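Long-range contact in flagellar motor switch protein FliG (Aquifex aeolicus, PDB 3HJL), which probably forms part of the rotor-mounted switch complex at the base of the flagellum, which helps set the direction of flagellar rotation: residues Q131-Q139 with V172-L182. Sequence-based numbering, arbitrary orientation.
Sequences QTIALFLSQ and VQYVKELAQIL
The carbonyl oxygen Leu135 O receives a hydrogen bond from Ser138 OG at 2.8 Å, the hydroxyl standing above the carbonyl plane, and is also touched by Val175 CG2 at 3.5 Å. This junction lies in the all-helical, armadillo-like middle domain of FliG, where segments of helices 130-137 and 172-193 cross at 100° and one side chain sits as a knob in a hole of the other helix. Ser138 OG in turn accepts a nearly straight bond (174°) from Gln139 NE2, 3.1 Å away and in the plane of that amide. A bend at chi2 (-57°) carries the Gln139 amide back to Ser138 OG, while its CG lies 3.8 Å from Val175 CG1. With an alanine in place of Gln139, Ser138 OG would probably lose its amide donor and Val175 CG1 the CG methylene that rests on it.

The knob is Phe136, seated among Val175, Leu178, Ala179 and Leu182. With CG anti to the backbone N, its ring reaches the other helix and meets Ala179 CB at its edge, 3.8 Å from CE1. Leu125 and Ile113, on helices 118-125 and 93-114, add to its surroundings. At the other end, Gln131 belongs to the EHPQR motif, and its OE1 accepts a weak hydrogen bond from Arg163 NE. The Leu135 side chain crosses that of Tyr174 at about a right angle, while Thr132 CG2 presses against Leu178 CD2 at 3.5 Å.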
loop_
_atom_site.group_PDB
_atom_site.type_symbol
_atom_site.label_atom_id
_atom_site.label_comp_id
_atom_site.label_asym_id
_atom_site.label_seq_id
_atom_site.Cartn_x
_atom_site.Cartn_y
_atom_site.Cartn_z
ATOM N N GLN A 131 3.137 11.693 -23.968
ATOM C CA GLN A 131 1.683 11.638 -23.722
ATOM C C GLN A 131 1.336 11.475 -22.237
ATOM O O GLN A 131 0.336 12.018 -21.774
ATOM C CB GLN A 131 1.041 10.503 -24.538
ATOM C CG GLN A 131 -0.512 10.492 -24.536
ATOM C CD GLN A 131 -1.123 11.708 -25.211
ATOM O OE1 GLN A 131 -0.475 12.359 -26.020
ATOM N NE2 GLN A 131 -2.384 12.006 -24.893
ATOM N N THR A 132 2.146 10.703 -21.515
ATOM C CA THR A 132 2.000 10.527 -20.060
ATOM C C THR A 132 2.295 11.829 -19.303
ATOM O O THR A 132 1.597 12.162 -18.334
ATOM C CB THR A 132 2.958 9.419 -19.545
ATOM O OG1 THR A 132 2.798 8.247 -20.355
ATOM C CG2 THR A 132 2.689 9.070 -18.092
ATOM N N ILE A 133 3.326 12.556 -19.749
ATOM C CA ILE A 133 3.698 13.840 -19.132
ATOM C C ILE A 133 2.576 14.865 -19.376
ATOM O O ILE A 133 2.178 15.584 -18.458
ATOM C CB ILE A 133 5.036 14.408 -19.685
ATOM C CG1 ILE A 133 6.187 13.388 -19.547
ATOM C CG2 ILE A 133 5.405 15.696 -18.939
ATOM C CD1 ILE A 133 7.531 13.880 -20.069
ATOM N N ALA A 134 2.040 14.871 -20.602
ATOM C CA ALA A 134 0.948 15.769 -21.000
ATOM C C ALA A 134 -0.319 15.503 -20.198
ATOM O O ALA A 134 -0.947 16.435 -19.712
ATOM C CB ALA A 134 0.656 15.614 -22.479
ATOM N N LEU A 135 -0.695 14.230 -20.088
ATOM C CA LEU A 135 -1.863 13.823 -19.294
ATOM C C LEU A 135 -1.736 14.238 -17.826
ATOM O O LEU A 135 -2.726 14.637 -17.207
ATOM C CB LEU A 135 -2.097 12.300 -19.397
ATOM C CG LEU A 135 -2.744 11.797 -20.691
ATOM C CD1 LEU A 135 -2.411 10.313 -20.960
ATOM C CD2 LEU A 135 -4.248 12.025 -20.623
ATOM N N PHE A 136 -0.530 14.110 -17.275
ATOM C CA PHE A 136 -0.235 14.508 -15.878
ATOM C C PHE A 136 -0.286 16.035 -15.702
ATOM O O PHE A 136 -0.943 16.537 -14.786
ATOM C CB PHE A 136 1.151 13.984 -15.471
ATOM C CG PHE A 136 1.492 14.189 -14.009
ATOM C CD1 PHE A 136 1.003 13.328 -13.047
ATOM C CD2 PHE A 136 2.356 15.203 -13.614
ATOM C CE1 PHE A 136 1.331 13.493 -11.711
ATOM C CE2 PHE A 136 2.685 15.382 -12.269
ATOM C CZ PHE A 136 2.178 14.521 -11.322
ATOM N N LEU A 137 0.414 16.760 -16.575
ATOM C CA LEU A 137 0.432 18.219 -16.524
ATOM C C LEU A 137 -0.929 18.853 -16.803
ATOM O O LEU A 137 -1.224 19.900 -16.241
ATOM C CB LEU A 137 1.497 18.816 -17.466
ATOM C CG LEU A 137 2.982 18.599 -17.122
ATOM C CD1 LEU A 137 3.851 19.453 -18.023
ATOM C CD2 LEU A 137 3.289 18.910 -15.681
ATOM N N SER A 138 -1.765 18.207 -17.623
ATOM C CA SER A 138 -3.129 18.706 -17.906
ATOM C C SER A 138 -3.974 18.901 -16.635
ATOM O O SER A 138 -4.862 19.738 -16.624
ATOM C CB SER A 138 -3.894 17.761 -18.851
ATOM O OG SER A 138 -4.436 16.639 -18.152
ATOM N N GLN A 139 -3.691 18.119 -15.587
ATOM C CA GLN A 139 -4.435 18.168 -14.320
ATOM C C GLN A 139 -3.839 19.065 -13.241
ATOM O O GLN A 139 -4.445 19.212 -12.184
ATOM C CB GLN A 139 -4.579 16.743 -13.753
ATOM C CG GLN A 139 -5.338 15.784 -14.652
ATOM C CD GLN A 139 -6.712 16.286 -14.979
ATOM O OE1 GLN A 139 -7.619 16.246 -14.145
ATOM N NE2 GLN A 139 -6.873 16.797 -16.191
ATOM N N VAL A 172 -9.317 10.523 -15.060
ATOM C CA VAL A 172 -8.864 11.027 -13.755
ATOM C C VAL A 172 -8.154 9.956 -12.906
ATOM O O VAL A 172 -7.129 10.235 -12.273
ATOM C CB VAL A 172 -10.072 11.639 -12.971
ATOM C CG1 VAL A 172 -9.749 11.822 -11.462
ATOM C CG2 VAL A 172 -10.498 12.965 -13.622
ATOM N N GLN A 173 -8.693 8.742 -12.904
ATOM C CA GLN A 173 -8.118 7.645 -12.134
ATOM C C GLN A 173 -6.731 7.239 -12.628
ATOM O O GLN A 173 -5.865 6.898 -11.831
ATOM C CB GLN A 173 -9.074 6.440 -12.118
ATOM C CG GLN A 173 -10.351 6.691 -11.307
ATOM C CD GLN A 173 -10.081 6.843 -9.795
ATOM O OE1 GLN A 173 -9.500 5.955 -9.162
ATOM N NE2 GLN A 173 -10.502 7.973 -9.224
ATOM N N TYR A 174 -6.521 7.297 -13.938
ATOM C CA TYR A 174 -5.218 6.995 -14.532
ATOM C C TYR A 174 -4.151 7.984 -14.046
ATOM O O TYR A 174 -3.063 7.583 -13.657
ATOM C CB TYR A 174 -5.321 7.034 -16.069
ATOM C CG TYR A 174 -4.008 6.830 -16.789
ATOM C CD1 TYR A 174 -3.304 7.907 -17.314
ATOM C CD2 TYR A 174 -3.470 5.557 -16.946
ATOM C CE1 TYR A 174 -2.094 7.730 -17.960
ATOM C CE2 TYR A 174 -2.251 5.365 -17.600
ATOM C CZ TYR A 174 -1.564 6.461 -18.095
ATOM O OH TYR A 174 -0.372 6.278 -18.762
ATOM N N VAL A 175 -4.498 9.269 -14.059
ATOM C CA VAL A 175 -3.598 10.333 -13.651
ATOM C C VAL A 175 -3.343 10.296 -12.140
ATOM O O VAL A 175 -2.207 10.477 -11.707
ATOM C CB VAL A 175 -4.129 11.722 -14.088
ATOM C CG1 VAL A 175 -3.321 12.834 -13.421
ATOM C CG2 VAL A 175 -4.067 11.850 -15.620
ATOM N N LYS A 176 -4.403 10.040 -11.366
ATOM C CA LYS A 176 -4.317 9.820 -9.916
ATOM C C LYS A 176 -3.316 8.716 -9.589
ATOM O O LYS A 176 -2.430 8.904 -8.767
ATOM C CB LYS A 176 -5.690 9.436 -9.347
ATOM C CG LYS A 176 -5.756 9.421 -7.810
ATOM C CD LYS A 176 -6.999 8.692 -7.299
ATOM C CE LYS A 176 -6.940 8.505 -5.796
ATOM N NZ LYS A 176 -8.163 7.853 -5.260
ATOM N N GLU A 177 -3.452 7.581 -10.262
ATOM C CA GLU A 177 -2.530 6.458 -10.098
ATOM C C GLU A 177 -1.089 6.834 -10.475
ATOM O O GLU A 177 -0.163 6.447 -9.790
ATOM C CB GLU A 177 -3.012 5.255 -10.924
ATOM C CG GLU A 177 -2.082 4.015 -10.906
ATOM C CD GLU A 177 -1.817 3.477 -9.508
ATOM O OE1 GLU A 177 -2.673 3.683 -8.631
ATOM O OE2 GLU A 177 -0.770 2.820 -9.302
ATOM N N LEU A 178 -0.934 7.596 -11.555
ATOM C CA LEU A 178 0.377 8.137 -12.000
ATOM C C LEU A 178 0.993 9.001 -10.862
ATOM O O LEU A 178 2.169 8.871 -10.519
ATOM C CB LEU A 178 0.164 9.008 -13.264
ATOM C CG LEU A 178 1.044 8.954 -14.515
ATOM C CD1 LEU A 178 1.166 7.534 -15.093
ATOM C CD2 LEU A 178 0.443 9.893 -15.563
ATOM N N ALA A 179 0.155 9.829 -10.250
ATOM C CA ALA A 179 0.568 10.737 -9.201
ATOM C C ALA A 179 0.964 9.995 -7.926
ATOM O O ALA A 179 1.960 10.342 -7.301
ATOM C CB ALA A 179 -0.553 11.750 -8.926
ATOM N N GLN A 180 0.201 8.961 -7.569
ATOM C CA GLN A 180 0.510 8.127 -6.404
ATOM C C GLN A 180 1.808 7.317 -6.571
ATOM O O GLN A 180 2.560 7.155 -5.611
ATOM C CB GLN A 180 -0.669 7.204 -6.061
ATOM C CG GLN A 180 -1.926 7.959 -5.612
ATOM C CD GLN A 180 -2.954 7.084 -4.901
ATOM O OE1 GLN A 180 -3.901 6.598 -5.511
ATOM N NE2 GLN A 180 -2.756 6.873 -3.617
ATOM N N ILE A 181 2.057 6.805 -7.774
ATOM C CA ILE A 181 3.337 6.130 -8.097
ATOM C C ILE A 181 4.517 7.112 -8.007
ATOM O O ILE A 181 5.624 6.729 -7.605
ATOM C CB ILE A 181 3.313 5.479 -9.526
ATOM C CG1 ILE A 181 2.373 4.263 -9.558
ATOM C CG2 ILE A 181 4.739 5.053 -9.996
ATOM C CD1 ILE A 181 2.787 3.110 -8.641
ATOM N N LEU A 182 4.271 8.364 -8.384
ATOM C CA LEU A 182 5.285 9.420 -8.329
ATOM C C LEU A 182 5.568 9.768 -6.846
ATOM O O LEU A 182 6.729 9.924 -6.459
ATOM C CB LEU A 182 4.828 10.660 -9.143
ATOM C CG LEU A 182 5.919 11.652 -9.622
ATOM C CD1 LEU A 182 5.476 12.497 -10.829
ATOM C CD2 LEU A 182 6.374 12.564 -8.485
#